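Local coordinates for Alpha/beta hydrolase fold-3 domain-containing protein (Enterococcus faecalis, PDB 2QRU) that is of unconfirmed function but adopts the alpha/beta hydrolase fold and probably acts as a serine hydrolase on a substrate not yet identified, at residues Leu46-Glu49 / Leu50-Phe54; Leu170-Tyr173 / Leu174-His177; Glu223-Phe226 / Arg227-Lys230; Glu248-Phe251 / Leu252-Thr255; Pro258-Ile261 / Thr262-Gln266. One frame throughout, in Å; residues are numbered along the deposited sequence. Where two conformers were deposited one is given.

Contact 1. Residues Leu46-Glu49 / Leu50-Phe54. With EDO (1,2-ethanediol), chain E.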
# COMPACT_ATOMS: atom_id res chain seq x y z
N LEU A 46 -9.80 3.71 -1.52
CA LEU A 46 -9.31 4.90 -0.80
C LEU A 46 -10.49 5.56 -0.07
O LEU A 46 -11.46 5.99 -0.71
CB LEU A 46 -8.67 5.87 -1.77
CG LEU A 46 -8.28 7.25 -1.21
CD1 LEU A 46 -7.26 7.16 -0.05
CD2 LEU A 46 -7.75 8.12 -2.33
N PRO A 47 -10.45 5.59 1.28
CA PRO A 47 -11.55 6.25 1.99
C PRO A 47 -11.65 7.75 1.70
O PRO A 47 -10.62 8.45 1.60
CB PRO A 47 -11.19 6.05 3.46
CG PRO A 47 -10.35 4.80 3.47
CD PRO A 47 -9.50 4.96 2.22
N GLU A 48 -12.91 8.21 1.59
CA GLU A 48 -13.20 9.62 1.36
C GLU A 48 -12.42 10.49 2.37
O GLU A 48 -11.85 11.54 2.00
CB GLU A 48 -14.72 9.86 1.49
CG GLU A 48 -15.12 11.33 1.50
CD GLU A 48 -14.81 12.06 0.19
OE1 GLU A 48 -14.73 11.40 -0.87
OE2 GLU A 48 -14.68 13.31 0.22
N GLU A 49 -12.40 10.06 3.63
CA GLU A 49 -11.81 10.87 4.70
C GLU A 49 -10.30 10.99 4.54
O GLU A 49 -9.72 12.06 4.86
CB GLU A 49 -12.13 10.30 6.08
CG GLU A 49 -13.58 10.36 6.48
CD GLU A 49 -14.42 9.24 5.89
OE1 GLU A 49 -13.90 8.40 5.12
OE2 GLU A 49 -15.62 9.23 6.19
N LEU A 50 -9.67 9.91 4.07
CA LEU A 50 -8.23 9.94 3.88
C LEU A 50 -7.89 10.78 2.64
O LEU A 50 -6.96 11.60 2.65
CB LEU A 50 -7.66 8.52 3.76
CG LEU A 50 -6.15 8.40 3.56
CD1 LEU A 50 -5.35 9.14 4.67
CD2 LEU A 50 -5.81 6.91 3.51
N LYS A 51 -8.67 10.59 1.58
CA LYS A 51 -8.52 11.43 0.39
C LYS A 51 -8.60 12.93 0.78
O LYS A 51 -7.76 13.75 0.38
CB LYS A 51 -9.59 11.06 -0.67
CG LYS A 51 -9.50 11.84 -1.98
CD LYS A 51 -10.34 13.11 -1.94
CE LYS A 51 -11.81 12.74 -1.89
NZ LYS A 51 -12.70 13.92 -2.02
N GLU A 52 -9.57 13.27 1.62
CA GLU A 52 -9.73 14.67 2.04
C GLU A 52 -8.58 15.17 2.90
O GLU A 52 -8.14 16.33 2.76
CB GLU A 52 -11.07 14.85 2.72
CG GLU A 52 -12.24 14.73 1.74
CD GLU A 52 -12.41 15.96 0.87
OE1 GLU A 52 -12.84 17.00 1.40
OE2 GLU A 52 -12.11 15.88 -0.34
N LEU A 53 -8.04 14.31 3.76
CA LEU A 53 -6.90 14.72 4.56
C LEU A 53 -5.76 15.18 3.64
O LEU A 53 -5.03 16.14 3.93
CB LEU A 53 -6.50 13.56 5.47
CG LEU A 53 -5.37 13.75 6.44
CD1 LEU A 53 -5.57 12.83 7.64
CD2 LEU A 53 -4.11 13.40 5.73
N PHE A 54 -5.61 14.52 2.50
CA PHE A 54 -4.55 14.93 1.57
C PHE A 54 -4.93 16.17 0.76
O PHE A 54 -4.17 17.13 0.72
CB PHE A 54 -4.15 13.79 0.68
CG PHE A 54 -3.42 12.71 1.41
CD1 PHE A 54 -2.22 12.99 2.08
CD2 PHE A 54 -3.89 11.39 1.38
CE1 PHE A 54 -1.55 11.95 2.76
CE2 PHE A 54 -3.20 10.35 2.04
CZ PHE A 54 -2.03 10.64 2.72
C1 EDO E . -14.07 14.73 5.07
O1 EDO E . -13.51 14.03 6.18
C2 EDO E . -14.77 13.76 4.12
O2 EDO E . -15.10 14.45 2.90

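Contact 2. Residues Leu170-Tyr173 / Leu174-His177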
# COMPACT_ATOMS: atom_id res chain seq x y z
N LEU A 170 -13.68 -6.29 -5.32
CA LEU A 170 -13.06 -7.21 -4.36
C LEU A 170 -13.42 -8.68 -4.61
O LEU A 170 -13.55 -9.47 -3.68
CB LEU A 170 -13.37 -6.79 -2.91
CG LEU A 170 -13.35 -5.29 -2.60
CD1 LEU A 170 -13.54 -4.99 -1.12
CD2 LEU A 170 -12.06 -4.66 -3.09
N SER A 171 -13.57 -9.04 -5.88
CA SER A 171 -13.98 -10.37 -6.25
C SER A 171 -12.89 -11.41 -5.98
O SER A 171 -13.17 -12.60 -5.83
CB SER A 171 -14.40 -10.41 -7.73
OG SER A 171 -13.27 -10.25 -8.57
N ARG A 172 -11.64 -10.95 -5.89
CA ARG A 172 -10.51 -11.86 -5.68
C ARG A 172 -10.21 -12.04 -4.18
O ARG A 172 -9.25 -12.72 -3.80
CB ARG A 172 -9.28 -11.37 -6.44
CG ARG A 172 -9.48 -11.23 -7.96
CD ARG A 172 -8.33 -10.41 -8.59
NE ARG A 172 -7.04 -11.05 -8.37
CZ ARG A 172 -6.55 -12.04 -9.12
NH1 ARG A 172 -7.22 -12.48 -10.17
NH2 ARG A 172 -5.36 -12.59 -8.83
N TYR A 173 -11.05 -11.42 -3.33
CA TYR A 173 -10.91 -11.51 -1.87
C TYR A 173 -10.79 -12.97 -1.38
O TYR A 173 -9.92 -13.31 -0.56
CB TYR A 173 -12.07 -10.77 -1.18
CG TYR A 173 -12.22 -11.06 0.30
CD1 TYR A 173 -12.98 -12.15 0.74
CD2 TYR A 173 -11.60 -10.24 1.25
CE1 TYR A 173 -13.11 -12.43 2.09
CE2 TYR A 173 -11.74 -10.50 2.61
CZ TYR A 173 -12.49 -11.59 3.02
OH TYR A 173 -12.63 -11.86 4.36
N LEU A 174 -11.66 -13.85 -1.89
CA LEU A 174 -11.63 -15.25 -1.47
C LEU A 174 -10.36 -15.98 -1.90
O LEU A 174 -9.93 -16.92 -1.23
CB LEU A 174 -12.87 -16.02 -1.98
CG LEU A 174 -14.20 -15.63 -1.34
CD1 LEU A 174 -15.31 -16.60 -1.70
CD2 LEU A 174 -14.07 -15.47 0.17
N LEU A 175 -9.77 -15.58 -3.03
CA LEU A 175 -8.57 -16.24 -3.53
C LEU A 175 -7.42 -16.00 -2.55
O LEU A 175 -6.63 -16.90 -2.24
CB LEU A 175 -8.21 -15.74 -4.93
CG LEU A 175 -7.05 -16.47 -5.65
CD1 LEU A 175 -7.38 -17.93 -5.93
CD2 LEU A 175 -6.71 -15.74 -6.93
N TYR A 176 -7.36 -14.77 -2.06
CA TYR A 176 -6.39 -14.37 -1.05
C TYR A 176 -6.53 -15.25 0.20
O TYR A 176 -5.56 -15.87 0.65
CB TYR A 176 -6.60 -12.89 -0.72
CG TYR A 176 -5.65 -12.38 0.34
CD1 TYR A 176 -4.27 -12.49 0.18
CD2 TYR A 176 -6.15 -11.79 1.50
CE1 TYR A 176 -3.38 -11.99 1.17
CE2 TYR A 176 -5.29 -11.32 2.49
CZ TYR A 176 -3.92 -11.42 2.32
OH TYR A 176 -3.11 -10.93 3.32
N HIS A 177 -7.73 -15.32 0.75
CA HIS A 177 -7.93 -16.06 1.97
C HIS A 177 -7.81 -17.56 1.80
O HIS A 177 -7.33 -18.26 2.71
CB HIS A 177 -9.19 -15.62 2.68
CG HIS A 177 -9.05 -14.27 3.28
ND1 HIS A 177 -8.50 -14.07 4.53
CD2 HIS A 177 -9.29 -13.04 2.78
CE1 HIS A 177 -8.45 -12.78 4.78
NE2 HIS A 177 -8.93 -12.13 3.74
O HOH W 1 -14.04 -13.19 -3.37

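Contact 3. Residues Glu223-Phe226 / Arg227-Lys230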
# COMPACT_ATOMS: atom_id res chain seq x y z
N GLU A 223 -3.27 -9.87 11.22
CA GLU A 223 -2.85 -10.13 9.84
C GLU A 223 -1.39 -9.72 9.54
O GLU A 223 -0.70 -10.38 8.76
CB GLU A 223 -3.82 -9.45 8.86
CG GLU A 223 -5.29 -9.78 9.14
CD GLU A 223 -6.24 -9.27 8.08
OE1 GLU A 223 -5.83 -9.15 6.91
OE2 GLU A 223 -7.42 -9.00 8.41
N VAL A 224 -0.93 -8.63 10.16
CA VAL A 224 0.46 -8.18 10.09
C VAL A 224 0.88 -7.80 11.52
O VAL A 224 0.21 -6.97 12.15
CB VAL A 224 0.57 -6.91 9.19
CG1 VAL A 224 2.02 -6.37 9.15
CG2 VAL A 224 0.01 -7.16 7.78
N PRO A 225 1.98 -8.40 12.04
CA PRO A 225 2.42 -8.03 13.39
C PRO A 225 2.72 -6.53 13.44
O PRO A 225 3.46 -6.02 12.58
CB PRO A 225 3.68 -8.89 13.61
CG PRO A 225 3.54 -10.02 12.61
CD PRO A 225 2.83 -9.46 11.45
N PHE A 226 2.16 -5.83 14.43
CA PHE A 226 2.33 -4.36 14.42
C PHE A 226 3.74 -3.89 14.75
O PHE A 226 4.07 -2.71 14.57
CB PHE A 226 1.21 -3.61 15.18
CG PHE A 226 1.42 -3.45 16.67
CD1 PHE A 226 1.82 -4.51 17.49
CD2 PHE A 226 1.13 -2.22 17.26
CE1 PHE A 226 1.94 -4.31 18.89
CE2 PHE A 226 1.22 -2.02 18.65
CZ PHE A 226 1.65 -3.05 19.45
N ARG A 227 4.62 -4.84 15.13
CA ARG A 227 6.04 -4.50 15.24
C ARG A 227 6.57 -3.90 13.92
O ARG A 227 7.56 -3.13 13.91
CB ARG A 227 6.88 -5.71 15.66
CG ARG A 227 6.83 -6.87 14.64
CD ARG A 227 7.91 -7.95 14.94
NE ARG A 227 7.83 -9.03 13.95
CZ ARG A 227 8.43 -9.00 12.74
NH1 ARG A 227 9.20 -7.96 12.36
NH2 ARG A 227 8.29 -10.05 11.91
N TYR A 228 5.97 -4.30 12.79
CA TYR A 228 6.47 -3.74 11.52
C TYR A 228 6.26 -2.23 11.47
O TYR A 228 7.16 -1.48 11.07
CB TYR A 228 5.74 -4.36 10.33
CG TYR A 228 6.33 -5.73 9.98
CD1 TYR A 228 7.55 -5.84 9.32
CD2 TYR A 228 5.66 -6.89 10.34
CE1 TYR A 228 8.12 -7.11 8.99
CE2 TYR A 228 6.21 -8.18 10.01
CZ TYR A 228 7.44 -8.27 9.34
OH TYR A 228 7.96 -9.54 9.02
N SER A 229 5.04 -1.80 11.82
CA SER A 229 4.77 -0.37 11.79
C SER A 229 5.56 0.38 12.86
O SER A 229 5.89 1.54 12.67
CB SER A 229 3.26 -0.10 11.87
OG SER A 229 2.64 -0.52 10.67
N LYS A 230 5.85 -0.26 13.99
CA LYS A 230 6.78 0.37 14.97
C LYS A 230 8.13 0.62 14.33
O LYS A 230 8.68 1.72 14.44
CB LYS A 230 7.01 -0.50 16.20
CG LYS A 230 5.77 -0.60 17.05
CD LYS A 230 6.01 -1.56 18.19
CE LYS A 230 4.81 -1.70 19.07
NZ LYS A 230 4.94 -2.87 20.02

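Contact 4. Residues Glu248-Phe251 / Leu252-Thr255. With PO4 (phosphate ion), chain B.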
# COMPACT_ATOMS: atom_id res chain seq x y z
N GLU A 248 -9.33 -4.23 14.42
CA GLU A 248 -8.90 -5.17 13.38
C GLU A 248 -7.87 -4.51 12.47
O GLU A 248 -7.83 -3.28 12.34
CB GLU A 248 -10.10 -5.62 12.54
CG GLU A 248 -9.80 -6.66 11.44
CD GLU A 248 -9.94 -6.10 9.99
OE1 GLU A 248 -11.07 -5.65 9.64
OE2 GLU A 248 -8.97 -6.18 9.19
N HIS A 249 -7.03 -5.36 11.87
CA HIS A 249 -6.04 -4.96 10.87
C HIS A 249 -6.42 -3.74 10.02
O HIS A 249 -5.73 -2.69 10.04
CB HIS A 249 -5.74 -6.17 9.97
CG HIS A 249 -4.83 -5.87 8.81
ND1 HIS A 249 -3.54 -5.43 8.97
CD2 HIS A 249 -5.04 -5.97 7.47
CE1 HIS A 249 -2.98 -5.28 7.78
NE2 HIS A 249 -3.87 -5.59 6.86
N ASP A 250 -7.49 -3.87 9.23
CA ASP A 250 -7.71 -2.91 8.14
C ASP A 250 -8.58 -1.77 8.61
O ASP A 250 -9.69 -1.57 8.10
CB ASP A 250 -8.34 -3.60 6.92
CG ASP A 250 -8.31 -2.72 5.66
OD1 ASP A 250 -7.47 -1.79 5.54
OD2 ASP A 250 -9.14 -2.97 4.77
N PHE A 251 -8.09 -1.00 9.58
CA PHE A 251 -9.03 -0.06 10.23
C PHE A 251 -9.42 1.16 9.38
O PHE A 251 -10.34 1.91 9.78
CB PHE A 251 -8.59 0.33 11.64
CG PHE A 251 -7.24 1.02 11.69
CD1 PHE A 251 -7.15 2.34 11.31
CD2 PHE A 251 -6.09 0.34 12.14
CE1 PHE A 251 -5.91 3.02 11.37
CE2 PHE A 251 -4.87 1.02 12.22
CZ PHE A 251 -4.79 2.34 11.84
N LEU A 252 -8.80 1.33 8.19
CA LEU A 252 -9.32 2.33 7.23
C LEU A 252 -10.75 2.01 6.72
O LEU A 252 -11.43 2.88 6.15
CB LEU A 252 -8.37 2.55 6.04
CG LEU A 252 -7.05 3.28 6.35
CD1 LEU A 252 -6.25 3.21 5.10
CD2 LEU A 252 -7.36 4.71 6.68
N LYS A 253 -11.22 0.78 6.96
CA LYS A 253 -12.63 0.43 6.67
C LYS A 253 -13.60 1.09 7.64
O LYS A 253 -14.82 1.18 7.35
CB LYS A 253 -12.81 -1.08 6.73
CG LYS A 253 -12.14 -1.83 5.61
CD LYS A 253 -12.57 -3.28 5.63
CE LYS A 253 -12.17 -3.97 6.93
NZ LYS A 253 -12.48 -5.42 6.88
N GLN A 254 -13.07 1.55 8.78
CA GLN A 254 -13.91 2.13 9.85
C GLN A 254 -13.52 3.55 10.21
O GLN A 254 -13.16 3.83 11.37
CB GLN A 254 -13.84 1.32 11.16
CG GLN A 254 -14.04 -0.14 11.10
CD GLN A 254 -13.53 -0.80 12.38
OE1 GLN A 254 -12.68 -1.69 12.34
NE2 GLN A 254 -14.04 -0.34 13.53
N THR A 255 -13.61 4.45 9.24
CA THR A 255 -13.15 5.82 9.42
C THR A 255 -13.97 6.63 10.43
O THR A 255 -13.56 7.71 10.85
CB THR A 255 -13.12 6.59 8.09
OG1 THR A 255 -14.45 6.61 7.54
CG2 THR A 255 -12.14 5.95 7.13
P PO4 B . -4.34 -6.36 3.14
O1 PO4 B . -3.52 -6.97 4.26
O2 PO4 B . -5.27 -7.44 2.59
O3 PO4 B . -5.27 -5.26 3.67
O4 PO4 B . -3.39 -5.79 2.10
O HOH W 2 -12.21 -3.80 14.40
O HOH W 3 -10.48 -2.66 11.30

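Contact 5. Residues Pro258-Ile261 / Thr262-Gln266. With EDO (1,2-ethanediol), chain C.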
# COMPACT_ATOMS: atom_id res chain seq x y z
N PRO A 258 -14.12 6.28 16.71
CA PRO A 258 -13.48 7.39 17.44
C PRO A 258 -11.95 7.32 17.45
O PRO A 258 -11.31 8.35 17.38
CB PRO A 258 -14.05 7.27 18.87
CG PRO A 258 -15.31 6.57 18.69
CD PRO A 258 -15.15 5.62 17.54
N SER A 259 -11.40 6.11 17.55
CA SER A 259 -9.95 5.91 17.54
C SER A 259 -9.37 6.31 16.21
O SER A 259 -8.29 6.91 16.17
CB SER A 259 -9.60 4.45 17.84
OG SER A 259 -9.97 4.16 19.17
N VAL A 260 -10.09 5.99 15.12
CA VAL A 260 -9.60 6.31 13.77
C VAL A 260 -9.74 7.82 13.53
O VAL A 260 -8.87 8.44 12.87
CB VAL A 260 -10.31 5.50 12.66
CG1 VAL A 260 -9.70 5.81 11.30
CG2 VAL A 260 -10.23 3.98 12.94
N ILE A 261 -10.82 8.41 14.05
CA ILE A 261 -11.00 9.87 13.96
C ILE A 261 -9.84 10.58 14.64
O ILE A 261 -9.26 11.51 14.07
CB ILE A 261 -12.37 10.34 14.48
CG1 ILE A 261 -13.44 9.90 13.49
CG2 ILE A 261 -12.38 11.89 14.61
CD1 ILE A 261 -14.86 10.02 14.02
N THR A 262 -9.47 10.12 15.84
CA THR A 262 -8.32 10.70 16.54
C THR A 262 -7.00 10.54 15.77
O THR A 262 -6.21 11.48 15.64
CB THR A 262 -8.18 10.14 17.96
OG1 THR A 262 -9.34 10.51 18.71
CG2 THR A 262 -6.96 10.75 18.66
N LEU A 263 -6.78 9.35 15.26
CA LEU A 263 -5.61 9.09 14.45
C LEU A 263 -5.57 10.03 13.23
O LEU A 263 -4.51 10.58 12.89
CB LEU A 263 -5.62 7.63 14.02
CG LEU A 263 -4.48 7.24 13.12
CD1 LEU A 263 -3.13 7.24 13.89
CD2 LEU A 263 -4.87 5.90 12.61
N PHE A 264 -6.72 10.26 12.58
CA PHE A 264 -6.72 11.18 11.42
C PHE A 264 -6.35 12.62 11.82
O PHE A 264 -5.65 13.33 11.06
CB PHE A 264 -8.05 11.15 10.70
CG PHE A 264 -8.14 10.06 9.68
CD1 PHE A 264 -7.54 8.81 9.90
CD2 PHE A 264 -8.78 10.28 8.48
CE1 PHE A 264 -7.64 7.80 8.95
CE2 PHE A 264 -8.86 9.26 7.52
CZ PHE A 264 -8.32 8.03 7.77
N GLU A 265 -6.75 13.03 13.02
CA GLU A 265 -6.35 14.35 13.54
C GLU A 265 -4.82 14.41 13.68
O GLU A 265 -4.20 15.41 13.34
CB GLU A 265 -7.01 14.66 14.88
CG GLU A 265 -8.50 14.77 14.79
CD GLU A 265 -9.16 14.88 16.15
OE1 GLU A 265 -8.46 14.76 17.20
OE2 GLU A 265 -10.40 15.09 16.17
N GLN A 266 -4.24 13.32 14.19
CA GLN A 266 -2.77 13.20 14.34
C GLN A 266 -2.06 13.27 13.00
O GLN A 266 -1.06 14.01 12.84
CB GLN A 266 -2.39 11.93 15.10
CG GLN A 266 -2.77 12.00 16.58
CD GLN A 266 -2.77 10.64 17.28
OE1 GLN A 266 -2.72 9.59 16.65
NE2 GLN A 266 -2.89 10.67 18.60
C1 EDO C . -14.01 1.11 20.17
O1 EDO C . -14.44 0.49 18.94
C2 EDO C . -13.22 2.39 19.88
O2 EDO C . -11.96 2.05 19.27

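Contact 1. Residues Leu46-Glu49 / Leu50-Phe54
Pro47 O takes the amide of Lys51 in an almost straight bond, N to O 2.9 Å with 177° at the hydrogen, and that i to i+4 step starts helix 48-55 with Pro47 as its N-cap residue. Glu48 O to Glu52 N and Glu49 O to Leu53 N carry the pattern on; Leu50 N adds a weak bond to Pro47 O. Leu46 reaches back over the first turn: its CD1 meets CD2 of Leu50 at 3.9 Å and its CD2 lies 3.8 Å from CB of Lys51, the side chains crossing at about a right angle. Leu50 and Leu53 go on to pack against helix 258-272. Glu48 and Lys51 run side by side. The Glu48 chain is bent at chi2 (64°) and brings OE2 to NZ of Lys51 at 3.1 Å, met on the syn side, 31° out of the carboxylate plane. In one of the two conformers of Glu52, its OE2 also holds NZ of Lys51, at 2.6 Å, while a 1,2-ethanediol donates to Glu48 OE2. Glu49 instead forms a salt bridge with Lys256. In that copy Glu48 OE2 and Glu52 OE2 sit 3.7 Å apart, a closeness the shared ammonium probably makes tolerable.

Contact 2. Residues Leu170-Tyr173 / Leu174-His177
Tyr173 lays one face of its ring over His177, one turn further along: CE2 of Tyr173 is 3.4 Å from NE2 of His177, and His177 CD2 lies above the ring toward its rim. The planes are inclined at 42° with centroids 4.5 Å apart, an oblique aromatic pair. Having CG of Tyr173 trans to its own nitrogen (chi1 167°) swings the ring along the helix toward His177; it also brings CD1 to 3.5 Å from CD2 of Leu174. Beyond this pair, Tyr40 meets the Tyr173 ring edge-to-face. His177 N also bonds to Tyr173 O. Arg172 O accepts from Tyr176 N at 3.3 Å and, weakly, from Leu175 N. The Arg172 guanidinium has CD2 of Leu175 over one face, 3.9 Å from NH2, while its nitrogens bond to Ile39 O, Ala69 O, Asn71 OD1 and Asp159 O, so this buried charge is gripped from several loops. A water bridges Ser171 O and Leu174 N, serving an amide in the first turn. The arrangement is a type I beta turn, Leu170 to Tyr173, running into helix 173-181, which lies in the long excursion after strand 127-130 of the alpha/beta hydrolase fold.

Contact 3. Residues Glu223-Phe226 / Arg227-Lys230
The Phe226 ring carries CE of Lys230 over one face, 3.8 Å from the centroid and 24° off the ring normal, a CH-pi contact made one helical turn on. The lysine chain is extended beyond CG and crosses the ring obliquely, leaving NZ 3.3 Å from Phe226 CZ. Tyr228 has other neighbours. One face is overlaid by the adjoining Arg227, whose NH1 stands above the ring toward the rim; at the edge, in plane, sits Pro225 CD, 3.9 Å from Tyr228 CE2, and CG1 of Val224 comes to 3.9 Å from CD2 of Tyr228. With chi1 at 62° the otherwise extended Arg227 chain runs back toward Pro225, CG packed on Pro225 CB, and lays its guanidinium on the Tyr228 ring.

These residues lead from the loop after strand 213-218 into helix 227-235. In the alpha/beta hydrolase fold such a loop commonly bears the triad acid, here probably Asp221, whose OD1 accepts from the backbone N of Glu223 and of Val224. Val224 also touches His249, the probable triad histidine. Tyr228 N bonds to Pro225 O and Lys230 N to Phe226 O, both at 3.1 Å. Tyr228 OH reaches Asp135, while Ser229 OG bonds to Asn129 and the Phe226 ring rests on Phe241 of strand 240-244.

Contact 4. Residues Glu248-Phe251 / Leu252-Thr255
Two bends bring Glu248 and Lys253 together: with chi1 at -177° the glutamate's CG lies beside the carbonyl carbon and its chain turns at chi2, while the lysine turns at chi3 (-62°). In one of the two conformers of Lys253, NZ meets OE1 of Glu248 at 3.1 Å, on the syn side and 17° out of the carboxylate plane, a partial grip by a salt bridge where the two side chains cross at about a right angle. The other oxygen of Glu248, OE2, takes the amide of Asp250 at 2.7 Å from above the carboxylate plane. The same lysine copy lies across Asp250, CG of Lys253 3.3 Å from OD2 of Asp250, although that carboxylate pairs mainly with Tyr131 OH and Arg103. Asp250 centres an inverse gamma turn; its O accepts from Lys253 N at 3.0 Å and Phe251 O accepts from Gln254 N at 2.9 Å. A water links Glu248 N to Gln254 OE1; a second lies between Glu248 O and the same OE1. His249 has NE2 near both Ser104 OG and a phosphate, its N-H directed to phosphate O1 at 3.0 Å; ND1 is bonded to Asp221 OD2. Ser104, His249 and Asp221 are arranged as in the Ser-His-Asp triad of serine hydrolases and probably form one. Gly36 N, Gly37 N and Ala105 N also hold the phosphate, consistent with an oxyanion-binding pocket.

Contact 5. Residues Pro258-Ile261 / Thr262-Gln266
Val260 and Phe264 form the close-packed side of helix 258-272, an amphipathic helix against the sheet of the alpha/beta hydrolase fold. They run side by side, pointing the same way, with CG1 of Val260 3.7 Å from CE1 of Phe264. A chi1 of -177° carries this valine branch away from the residue's own N and along the helix toward the ring. The Phe264 ring also leans over the backbone, CD1 lying 3.3 Å from Val260 O, the same oxygen that accepts Phe264 N at 2.8 Å. Leu263 is buried beside this pair and packs on Phe251 and on residues of strands 213-218 and 240-244, while Phe264 turns to Leu252 and to Glu49 and Leu50 of helix 48-55. This side of the helix meets its neighbours largely through apolar groups.

The outward side is looser. Ile261 and Glu265 cross at a slant, and their side chains come no nearer than 4.1 Å, from CG2 of Ile261 to OE2 of Glu265, both residues being exposed. Thr262, also exposed, sends its N to Pro258 O at 3.0 Å, and its OG1 stands 3.2 Å from that oxygen, though which acceptor the hydroxyl uses is unsettled. Main-chain bonds from Leu263 N to Ser259 O and from Glu265 N to Ile261 O complete the turn. Near the start of the helix Ser259 N bonds to Asp257 OD2, and Asp257 OD1 holds a 1,2-ethanediol molecule whose O2 lies 2.9 Å from Ser259 OG.

In the fold
Along the chain the contacts follow in series, 1 to 5. Contacts 1, 4 and 5 form one cluster, their centres 12 to 13 Å apart: helix 48-55, the loop 248-255 and helix 258-272 touch through Leu50, Leu252 and Phe264, and Glu49 OE1 probably hydrogen-bonds to Thr255 OG1 at 3.1 Å. Contact 3, centred 15 Å from contact 4, touches it as well. Contact 2 touches none of the others; its nearest atoms are about 5 Å from contact 3 and about 17 Å from contact 5. The loops following strands 213-218 and 240-244 of the mixed sheet hold contacts 3 and 4 and probably supply the acid and histidine of a triad.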